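Long-range contacts in 1,3-alpha-isomaltosidase (Kribbella flavida DSM 17836, PDB 5X3I), which hydrolyses the alpha-1,3-glucosidic linkage of the cyclic tetrasaccharide cyclobis-(1-6)-alpha-nigerosyl inside the cell, yielding isomaltose: residues A[292-297]-A[513-518]; A[298-303]-A[632-637]; A[182-187]-A[227-232]; A[276-281]-A[658-663]. The protein carries 1 engineered substitution. One frame throughout, in Å; residues are numbered along the deposited sequence.

Contact 1. Residues A[292-297]-A[513-518]; sequences EELPGW and KAPVTF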
# COMPACT_ATOMS: atom_id res chain seq x y z
N GLU A 292 16.24 0.59 8.59
CA GLU A 292 17.30 1.22 9.36
C GLU A 292 16.60 1.98 10.48
O GLU A 292 15.41 2.30 10.37
CB GLU A 292 18.15 2.15 8.50
CG GLU A 292 17.43 3.36 7.92
CD GLU A 292 18.35 4.24 7.06
OE1 GLU A 292 18.38 4.06 5.82
OE2 GLU A 292 19.03 5.12 7.62
N GLU A 293 17.32 2.22 11.57
CA GLU A 293 16.73 2.87 12.73
C GLU A 293 16.33 4.28 12.36
O GLU A 293 17.13 5.04 11.84
CB GLU A 293 17.71 2.89 13.91
CG GLU A 293 18.06 1.53 14.46
CD GLU A 293 19.13 1.58 15.53
OE1 GLU A 293 19.43 2.68 16.04
OE2 GLU A 293 19.67 0.52 15.86
N LEU A 294 15.06 4.59 12.57
CA LEU A 294 14.55 5.94 12.42
C LEU A 294 14.59 6.69 13.77
O LEU A 294 14.65 6.06 14.82
CB LEU A 294 13.13 5.89 11.84
CG LEU A 294 13.03 5.18 10.47
CD1 LEU A 294 11.58 5.14 10.03
CD2 LEU A 294 13.89 5.87 9.44
N PRO A 295 14.56 8.03 13.74
CA PRO A 295 14.58 8.78 15.01
C PRO A 295 13.40 8.44 15.90
O PRO A 295 12.30 8.14 15.43
CB PRO A 295 14.50 10.25 14.57
CG PRO A 295 14.97 10.26 13.17
CD PRO A 295 14.53 8.93 12.58
N GLY A 296 13.64 8.52 17.20
CA GLY A 296 12.64 8.23 18.20
C GLY A 296 11.35 9.01 18.06
O GLY A 296 10.30 8.51 18.46
N TRP A 297 11.41 10.21 17.50
CA TRP A 297 10.21 11.04 17.42
C TRP A 297 9.09 10.45 16.55
O TRP A 297 7.94 10.84 16.71
CB TRP A 297 10.53 12.47 16.92
CG TRP A 297 11.10 12.61 15.52
CD1 TRP A 297 12.40 12.82 15.19
CD2 TRP A 297 10.37 12.59 14.28
NE1 TRP A 297 12.53 12.93 13.82
CE2 TRP A 297 11.30 12.79 13.24
CE3 TRP A 297 9.02 12.43 13.95
CZ2 TRP A 297 10.93 12.82 11.91
CZ3 TRP A 297 8.66 12.48 12.61
CH2 TRP A 297 9.61 12.66 11.61
N LYS A 513 19.20 14.56 6.89
CA LYS A 513 18.07 14.18 7.73
C LYS A 513 17.71 12.72 7.55
O LYS A 513 18.02 12.12 6.53
CB LYS A 513 16.86 15.05 7.43
CG LYS A 513 17.08 16.53 7.67
CD LYS A 513 15.80 17.30 7.56
CE LYS A 513 15.21 17.56 8.93
NZ LYS A 513 14.19 18.63 8.88
N ALA A 514 17.05 12.14 8.55
CA ALA A 514 16.62 10.75 8.48
C ALA A 514 15.58 10.52 7.38
O ALA A 514 14.77 11.40 7.10
CB ALA A 514 16.06 10.31 9.81
N PRO A 515 15.63 9.34 6.74
CA PRO A 515 14.80 9.07 5.56
C PRO A 515 13.36 8.78 5.95
O PRO A 515 12.88 7.67 5.74
CB PRO A 515 15.46 7.82 4.95
CG PRO A 515 16.00 7.08 6.15
CD PRO A 515 16.47 8.18 7.10
N VAL A 516 12.67 9.77 6.50
CA VAL A 516 11.34 9.49 6.96
C VAL A 516 10.40 9.80 5.81
O VAL A 516 9.97 10.92 5.63
CB VAL A 516 10.96 10.36 8.21
CG1 VAL A 516 9.53 10.11 8.65
CG2 VAL A 516 11.93 10.10 9.37
N THR A 517 9.94 8.74 5.15
CA THR A 517 8.92 8.80 4.12
C THR A 517 7.78 8.05 4.78
O THR A 517 8.00 7.27 5.70
CB THR A 517 9.35 8.12 2.77
OG1 THR A 517 9.92 6.84 3.03
CG2 THR A 517 10.37 8.96 2.02
N PHE A 518 6.56 8.36 4.37
CA PHE A 518 5.37 7.75 4.92
C PHE A 518 4.54 7.30 3.70
O PHE A 518 3.95 8.14 3.02
CB PHE A 518 4.67 8.79 5.80
CG PHE A 518 3.48 8.30 6.58
CD1 PHE A 518 2.24 8.85 6.38
CD2 PHE A 518 3.62 7.36 7.58
CE1 PHE A 518 1.13 8.45 7.13
CE2 PHE A 518 2.51 6.95 8.33
CZ PHE A 518 1.28 7.50 8.11

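Contact 2. Residues A[298-303]-A[632-637]; sequences VFRLWA and LRESLV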
# COMPACT_ATOMS: atom_id res chain seq x y z
N VAL A 298 9.41 9.49 15.68
CA VAL A 298 8.36 8.88 14.85
C VAL A 298 7.38 8.10 15.72
O VAL A 298 6.25 7.84 15.32
CB VAL A 298 8.91 7.93 13.73
CG1 VAL A 298 9.94 8.64 12.89
CG2 VAL A 298 9.47 6.63 14.31
N PHE A 299 7.80 7.79 16.95
CA PHE A 299 6.93 7.04 17.85
C PHE A 299 5.95 7.91 18.63
O PHE A 299 5.15 7.39 19.41
CB PHE A 299 7.78 6.21 18.81
CG PHE A 299 8.48 5.08 18.14
CD1 PHE A 299 7.76 4.10 17.48
CD2 PHE A 299 9.86 5.00 18.15
CE1 PHE A 299 8.39 3.05 16.84
CE2 PHE A 299 10.50 3.94 17.52
CZ PHE A 299 9.77 2.97 16.87
N ARG A 300 5.97 9.21 18.41
CA ARG A 300 4.97 10.07 19.03
C ARG A 300 3.70 10.11 18.18
O ARG A 300 3.66 9.57 17.09
CB ARG A 300 5.53 11.48 19.22
CG ARG A 300 6.82 11.52 20.03
CD ARG A 300 7.30 12.93 20.22
NE ARG A 300 6.38 13.72 21.02
CZ ARG A 300 6.47 15.03 21.18
NH1 ARG A 300 7.42 15.72 20.55
NH2 ARG A 300 5.60 15.66 21.96
N LEU A 301 2.67 10.79 18.67
CA LEU A 301 1.41 10.84 17.95
C LEU A 301 1.55 11.67 16.67
O LEU A 301 2.11 12.77 16.69
CB LEU A 301 0.30 11.40 18.82
CG LEU A 301 -1.02 11.74 18.10
CD1 LEU A 301 -1.67 10.48 17.51
CD2 LEU A 301 -1.99 12.48 19.03
N TRP A 302 1.04 11.12 15.58
CA TRP A 302 0.94 11.83 14.30
C TRP A 302 -0.46 12.39 14.11
O TRP A 302 -1.44 11.65 14.16
CB TRP A 302 1.29 10.91 13.12
CG TRP A 302 2.69 10.44 13.05
CD1 TRP A 302 3.42 9.84 14.05
CD2 TRP A 302 3.55 10.50 11.92
NE1 TRP A 302 4.67 9.54 13.60
CE2 TRP A 302 4.78 9.92 12.29
CE3 TRP A 302 3.40 10.98 10.61
CZ2 TRP A 302 5.85 9.81 11.41
CZ3 TRP A 302 4.47 10.86 9.73
CH2 TRP A 302 5.68 10.29 10.14
N ALA A 303 -0.56 13.69 13.86
CA ALA A 303 -1.84 14.32 13.63
C ALA A 303 -1.98 14.68 12.17
O ALA A 303 -1.01 15.09 11.54
CB ALA A 303 -2.01 15.56 14.50
N LEU A 632 0.40 8.37 27.85
CA LEU A 632 1.02 7.07 28.04
C LEU A 632 1.97 6.75 26.87
O LEU A 632 3.10 6.30 27.08
CB LEU A 632 -0.05 5.99 28.18
CG LEU A 632 0.42 4.61 28.66
CD1 LEU A 632 -0.67 3.90 29.43
CD2 LEU A 632 0.85 3.76 27.48
N ARG A 633 1.50 6.99 25.65
CA ARG A 633 2.31 6.83 24.44
C ARG A 633 3.66 7.54 24.55
O ARG A 633 4.71 6.96 24.28
CB ARG A 633 1.55 7.38 23.23
CG ARG A 633 2.33 7.32 21.91
CD ARG A 633 2.33 5.90 21.36
NE ARG A 633 3.07 5.76 20.10
CZ ARG A 633 3.18 4.61 19.45
NH1 ARG A 633 2.57 3.52 19.92
NH2 ARG A 633 3.88 4.55 18.31
N GLU A 634 3.63 8.81 24.96
CA GLU A 634 4.85 9.60 25.17
C GLU A 634 5.83 8.86 26.06
O GLU A 634 7.02 8.80 25.77
CB GLU A 634 4.51 10.96 25.78
CG GLU A 634 3.73 11.89 24.86
CD GLU A 634 4.63 12.61 23.87
OE1 GLU A 634 5.51 13.36 24.31
OE2 GLU A 634 4.49 12.42 22.66
N SER A 635 5.33 8.28 27.14
CA SER A 635 6.18 7.56 28.09
C SER A 635 6.76 6.28 27.49
O SER A 635 7.77 5.79 27.97
CB SER A 635 5.40 7.21 29.35
OG SER A 635 5.02 8.38 30.03
N LEU A 636 6.12 5.76 26.46
CA LEU A 636 6.55 4.52 25.81
C LEU A 636 7.65 4.72 24.79
O LEU A 636 8.21 3.74 24.29
CB LEU A 636 5.36 3.86 25.11
CG LEU A 636 4.59 2.79 25.85
CD1 LEU A 636 3.43 2.30 24.98
CD2 LEU A 636 5.50 1.64 26.20
N VAL A 637 7.94 5.97 24.43
CA VAL A 637 8.89 6.21 23.35
C VAL A 637 10.27 5.58 23.59
O VAL A 637 10.82 4.97 22.67
CB VAL A 637 9.03 7.71 23.04
CG1 VAL A 637 10.19 7.95 22.07
CG2 VAL A 637 7.74 8.24 22.44
O HOH W 1 3.85 6.98 16.54
O HOH W 2 2.50 11.74 21.26

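Contact 3. Residues A[182-187]-A[227-232]; sequences DGDRLV and AHVVGA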
# COMPACT_ATOMS: atom_id res chain seq x y z
N ASP A 182 0.46 -31.01 8.01
CA ASP A 182 -0.71 -30.71 8.83
C ASP A 182 -0.34 -29.69 9.89
O ASP A 182 0.74 -29.76 10.47
CB ASP A 182 -1.27 -31.97 9.47
CG ASP A 182 -1.86 -32.93 8.46
OD1 ASP A 182 -3.05 -32.79 8.13
OD2 ASP A 182 -1.13 -33.82 7.98
N GLY A 183 -1.23 -28.74 10.13
CA GLY A 183 -0.97 -27.71 11.11
C GLY A 183 -0.11 -26.58 10.58
O GLY A 183 0.14 -25.60 11.28
N ASP A 184 0.35 -26.71 9.34
CA ASP A 184 1.11 -25.64 8.70
C ASP A 184 0.23 -24.44 8.44
O ASP A 184 -0.90 -24.58 7.97
CB ASP A 184 1.75 -26.12 7.40
CG ASP A 184 3.18 -26.59 7.58
OD1 ASP A 184 3.74 -26.36 8.67
OD2 ASP A 184 3.75 -27.17 6.64
N ARG A 185 0.74 -23.26 8.77
CA ARG A 185 0.06 -22.00 8.47
C ARG A 185 0.86 -21.23 7.43
O ARG A 185 2.07 -21.39 7.33
CB ARG A 185 -0.11 -21.15 9.73
CG ARG A 185 -1.42 -21.33 10.45
CD ARG A 185 -1.46 -22.59 11.29
NE ARG A 185 -2.74 -22.70 11.98
CZ ARG A 185 -3.06 -23.67 12.82
NH1 ARG A 185 -2.18 -24.63 13.08
NH2 ARG A 185 -4.25 -23.69 13.39
N LEU A 186 0.17 -20.41 6.64
CA LEU A 186 0.84 -19.57 5.67
C LEU A 186 0.67 -18.10 6.06
O LEU A 186 -0.43 -17.56 5.98
CB LEU A 186 0.28 -19.82 4.27
CG LEU A 186 0.21 -21.29 3.84
CD1 LEU A 186 -0.57 -21.43 2.54
CD2 LEU A 186 1.59 -21.89 3.71
N VAL A 187 1.76 -17.46 6.46
CA VAL A 187 1.70 -16.08 6.99
C VAL A 187 2.72 -15.21 6.26
O VAL A 187 3.89 -15.54 6.20
CB VAL A 187 1.95 -16.04 8.50
CG1 VAL A 187 1.99 -14.58 9.02
CG2 VAL A 187 0.87 -16.83 9.23
N ALA A 227 6.36 -15.70 2.07
CA ALA A 227 5.55 -16.09 3.21
C ALA A 227 6.28 -17.06 4.14
O ALA A 227 7.19 -17.76 3.72
CB ALA A 227 4.26 -16.72 2.75
N HIS A 228 5.83 -17.10 5.38
CA HIS A 228 6.27 -18.11 6.33
C HIS A 228 5.43 -19.37 6.13
O HIS A 228 4.22 -19.29 5.94
CB HIS A 228 6.11 -17.62 7.78
CG HIS A 228 7.02 -16.49 8.15
ND1 HIS A 228 8.22 -16.68 8.80
CD2 HIS A 228 6.90 -15.15 7.97
CE1 HIS A 228 8.80 -15.51 9.00
NE2 HIS A 228 8.02 -14.57 8.51
N VAL A 229 6.07 -20.53 6.17
CA VAL A 229 5.32 -21.76 6.36
C VAL A 229 5.67 -22.26 7.75
O VAL A 229 6.76 -22.79 7.98
CB VAL A 229 5.65 -22.82 5.30
CG1 VAL A 229 4.69 -24.00 5.40
CG2 VAL A 229 5.61 -22.21 3.91
N VAL A 230 4.73 -22.13 8.66
CA VAL A 230 5.03 -22.30 10.08
C VAL A 230 4.03 -23.25 10.68
O VAL A 230 2.83 -23.09 10.50
CB VAL A 230 5.01 -20.94 10.82
CG1 VAL A 230 3.86 -20.08 10.33
CG2 VAL A 230 4.91 -21.14 12.32
N GLY A 231 4.52 -24.23 11.43
CA GLY A 231 3.70 -25.38 11.74
C GLY A 231 3.94 -25.97 13.11
O GLY A 231 4.88 -25.61 13.81
N ALA A 232 3.06 -26.90 13.47
CA ALA A 232 2.93 -27.37 14.84
C ALA A 232 4.20 -28.00 15.42
O ALA A 232 4.55 -27.72 16.57
CB ALA A 232 1.79 -28.37 14.92

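Contact 4. Residues A[276-281]-A[658-663]; sequences DPATVL and LFFDHE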
# COMPACT_ATOMS: atom_id res chain seq x y z
N ASP A 276 13.64 -21.01 12.71
CA ASP A 276 12.48 -20.45 13.40
C ASP A 276 12.04 -19.21 12.60
O ASP A 276 12.80 -18.75 11.75
CB ASP A 276 12.81 -20.12 14.87
CG ASP A 276 13.98 -19.17 15.04
OD1 ASP A 276 14.33 -18.41 14.11
OD2 ASP A 276 14.55 -19.17 16.14
N PRO A 277 10.83 -18.70 12.85
CA PRO A 277 10.31 -17.64 11.99
C PRO A 277 11.22 -16.41 11.88
O PRO A 277 11.32 -15.85 10.80
CB PRO A 277 8.98 -17.27 12.66
CG PRO A 277 8.55 -18.51 13.32
CD PRO A 277 9.81 -19.13 13.83
N ALA A 278 11.90 -16.04 12.96
CA ALA A 278 12.80 -14.90 12.91
C ALA A 278 13.98 -15.17 11.98
O ALA A 278 14.38 -14.31 11.21
CB ALA A 278 13.30 -14.54 14.31
N THR A 279 14.54 -16.38 12.06
CA THR A 279 15.66 -16.75 11.20
C THR A 279 15.23 -16.84 9.73
O THR A 279 15.98 -16.49 8.84
CB THR A 279 16.28 -18.08 11.64
OG1 THR A 279 16.74 -17.96 12.99
CG2 THR A 279 17.47 -18.44 10.76
N VAL A 280 14.01 -17.30 9.50
CA VAL A 280 13.45 -17.29 8.15
C VAL A 280 13.38 -15.85 7.64
O VAL A 280 13.81 -15.55 6.53
CB VAL A 280 12.06 -17.93 8.10
CG1 VAL A 280 11.36 -17.59 6.80
CG2 VAL A 280 12.18 -19.45 8.25
N LEU A 281 12.85 -14.95 8.46
CA LEU A 281 12.75 -13.55 8.07
C LEU A 281 14.13 -12.95 7.81
O LEU A 281 14.31 -12.19 6.86
CB LEU A 281 12.00 -12.76 9.14
CG LEU A 281 11.65 -11.30 8.80
CD1 LEU A 281 11.07 -11.19 7.39
CD2 LEU A 281 10.67 -10.77 9.84
N LEU A 658 2.31 -14.01 17.63
CA LEU A 658 2.85 -14.91 18.64
C LEU A 658 3.62 -16.10 18.08
O LEU A 658 4.38 -16.74 18.80
CB LEU A 658 1.73 -15.41 19.55
CG LEU A 658 1.41 -14.55 20.77
CD1 LEU A 658 0.81 -13.23 20.36
CD2 LEU A 658 0.46 -15.28 21.71
N PHE A 659 3.48 -16.40 16.79
CA PHE A 659 4.14 -17.59 16.25
C PHE A 659 5.66 -17.41 16.16
O PHE A 659 6.39 -18.37 16.01
CB PHE A 659 3.55 -18.00 14.90
CG PHE A 659 3.96 -17.15 13.72
CD1 PHE A 659 5.13 -17.41 13.03
CD2 PHE A 659 3.14 -16.14 13.27
CE1 PHE A 659 5.50 -16.64 11.94
CE2 PHE A 659 3.50 -15.38 12.18
CZ PHE A 659 4.68 -15.63 11.52
N PHE A 660 6.13 -16.17 16.29
CA PHE A 660 7.57 -15.94 16.25
C PHE A 660 8.26 -16.48 17.49
O PHE A 660 9.31 -17.11 17.41
CB PHE A 660 7.88 -14.44 16.11
CG PHE A 660 7.81 -13.95 14.70
CD1 PHE A 660 8.93 -13.92 13.90
CD2 PHE A 660 6.60 -13.55 14.16
CE1 PHE A 660 8.86 -13.49 12.60
CE2 PHE A 660 6.52 -13.12 12.86
CZ PHE A 660 7.65 -13.08 12.08
N ASP A 661 7.65 -16.28 18.64
CA ASP A 661 8.23 -16.75 19.88
C ASP A 661 7.63 -18.06 20.37
O ASP A 661 8.16 -18.68 21.22
CB ASP A 661 8.11 -15.70 20.98
CG ASP A 661 8.85 -14.41 20.65
OD1 ASP A 661 9.97 -14.47 20.23
OD2 ASP A 661 8.26 -13.37 20.83
N HIS A 662 6.49 -18.44 19.84
CA HIS A 662 5.80 -19.62 20.31
C HIS A 662 5.32 -20.52 19.17
O HIS A 662 4.18 -20.90 19.13
CB HIS A 662 4.64 -19.20 21.17
CG HIS A 662 5.00 -18.22 22.24
ND1 HIS A 662 5.55 -18.61 23.43
CD2 HIS A 662 4.88 -16.88 22.30
CE1 HIS A 662 5.78 -17.54 24.17
NE2 HIS A 662 5.37 -16.48 23.51
N GLU A 663 6.20 -20.86 18.26
CA GLU A 663 5.79 -21.56 17.07
C GLU A 663 5.00 -22.87 17.36
O GLU A 663 4.09 -23.18 16.61
CB GLU A 663 6.97 -21.77 16.14
CG GLU A 663 8.15 -22.38 16.82
CD GLU A 663 9.35 -22.44 15.95
OE1 GLU A 663 10.40 -22.06 16.45
OE2 GLU A 663 9.24 -22.89 14.80
O HOH W 3 11.41 -16.62 15.85

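Contact 1. Residues A[292-297]-A[513-518]
P295 presents the CG–CD edge of its ring tightly to the methyl of A514: CD of P295 lies 3.5 Å from CB of A514, closer than usual carbon contact. P515 is met by two chains that cross it obliquely. From L294 the CD2 branch reaches CG of P515 at 4.1 Å, while the carboxylate of E292 comes across the same atom, CD 3.8 Å from CG of P515. E292 gets there with CG between its own backbone N and carbonyl carbon (chi1 65°) and an extended chain beyond; its OE1 pairs with R509, which also touches P515. W297 and V516 approach from opposite directions. CZ2 of W297 sits 3.9 Å from CG2 of V516, and CH2 meets CG1, so both methyls bear obliquely on the six-membered part of the indole. An inverse gamma turn centred on P515 (V516 N to A514 O, 2.7 Å) is consistent with A514, P515 and V516 meeting different partners. The two segments lead into strands 302-304 and 517-519, placing the contact at the end of the TIM barrel where its strands begin. Cohesion across it is mainly dispersive, whereas the charge of E292 is answered by R509.

Contact 2. Residues A[298-303]-A[632-637]
F299 and R633 form the tight part of the contact. The carbonyl O of F299 takes NE of R633 at 2.7 Å, with the donor tilted from the carbonyl plane, and NH2 adds a weak second bond. CG of R633 stands anti to its backbone N (chi1 177°), and a bend at chi2 turns the guanidinium to this carbonyl. NH2 also lies at the edge of the F299 ring, 4.0 Å from CD1, with V298 CG2 over one face of that ring. Water 1 accepts from the same NH2 and donates to V298 O and R300 O; NH1 binds the carbonyls of A587 and M589. CG2 of V637 completes the apolar side, 4.2 Å from CB of F299.

R300 and E634 make the partly exposed side, more open to solvent. NE of R300 gives a nearly straight bond (168°) to the syn lone pair of E634 OE2 at 2.8 Å. Guanidinium and carboxylate planes are 58° apart, however, and the second link, NH2 of R300 to OE1 of E634, is weak at 3.3 Å. Water 2 joins L301 N to OE2. The helix 622-650 is thus fastened just ahead of the first barrel strand, 302-304. The two arginines differ in kind: R300 has a carboxylate, while the buried charge of R633 is probably eased chiefly by carbonyl dipoles and water.

Contact 3. Residues A[182-187]-A[227-232]
The edge of a mixed five-stranded sheet is formed here by strand 185-188, whose residues R185 to V187 pair antiparallel with H228 to V230 of strand 223-230; the short axes run 158° apart. R185 and V230 are a hydrogen-bonded pair, R185 N to V230 O at 2.7 Å and V230 N to R185 O at 3.1 Å. V187 and H228 repeat the pattern, with H228 N to V187 O at 2.6 Å. Between them L186 and V229 are a non-hydrogen-bonded pair whose side chains lie side by side, CD2 of L186 4.0 Å from CG2 of V229.

Both strands lie in the galactose mutarotase-like N-terminal domain, and the sheet face bearing R185, V187, H228 and V230 is turned to later domains. H228 NE2 binds S556 O, its ring meets F659 and F660 edge-to-face, and V187 O lies at its edge. A bend at chi2 carries NH1 of R185 to G183 O at 3.1 Å, and the R185 guanidinium makes a cation-pi contact with W669.

Where the pairing ends, D184 OD1 lies 3.2 Å from CA of G231, just where a side chain at that glycine would fall. OD2 touches CG1 of V229 at 3.5 Å and accepts from Q181 N. A leucine in place of D184 would probably leave Q181 N without its acceptor and press branched methyls on G231. G183, at positive phi, carries the chain into this end.

Contact 4. Residues A[276-281]-A[658-663]
Two rings, F660 and F659, receive P277 in different ways. Over one face of F660 stands CB of P277, a CH-pi contact 4.0 Å from the ring centroid and 29° off the normal. CE1 of F659 lies over the same face, offset toward the rim. F659 instead meets the proline at its edge, with CG of P277 3.6 Å from CD1, and has CD2 of F660 over one of its own faces. L281 CD2 comes obliquely to CE1 of F660. Both rings lie against strand 223-230.

E663 comes across the CD corner of the P277 ring, its OE2 3.9 Å from CD of P277 and its OE1 3.5 Å from CB of D276. D276 is the N-cap of helix 277-288. With CG between the backbone N and carbonyl carbon (chi1 57°), OD1 turns back over the first turn to take T279 N at 2.9 Å and T279 OG1 as well. With an alanine here both acceptor bonds go, which is likely to leave T279 N without its capping mate and the T279 hydroxyl freer to turn. Water 3 accepts from the N of A278, the residue before T279, and donates to F660 O at 2.7 Å.

Proline and aromatic carbon thus supply the cohesion. The carboxylates of D276 and E663, 5.1 Å apart at OD2 and OE1, would probably repel weakly, an effect the helix N-terminus may soften.

Overall arrangement
From the N terminus, contact 3 closes first, bringing 182-187 back to 227-232 within the N-terminal beta domain. Contact 4 opens after it at 276-281 and closes last, at 658-663, joining helix 277-288 to the C-terminal domain. Contacts 1 and 2 are nested inside that long loop and cross each other: 292-297 and 298-303 follow in sequence, then 513-518 and 632-637. They touch through W297, V516, F518 and W302, tying the start of the TIM barrel to its fifth strand and to helix 622-650. Contacts 3 and 4 also touch, H228 against P277 and V187 and V230 against F659, with centres about 11 Å apart. The two clusters stay separate, contacts 1 and 4 being about 13 Å apart at nearest atoms.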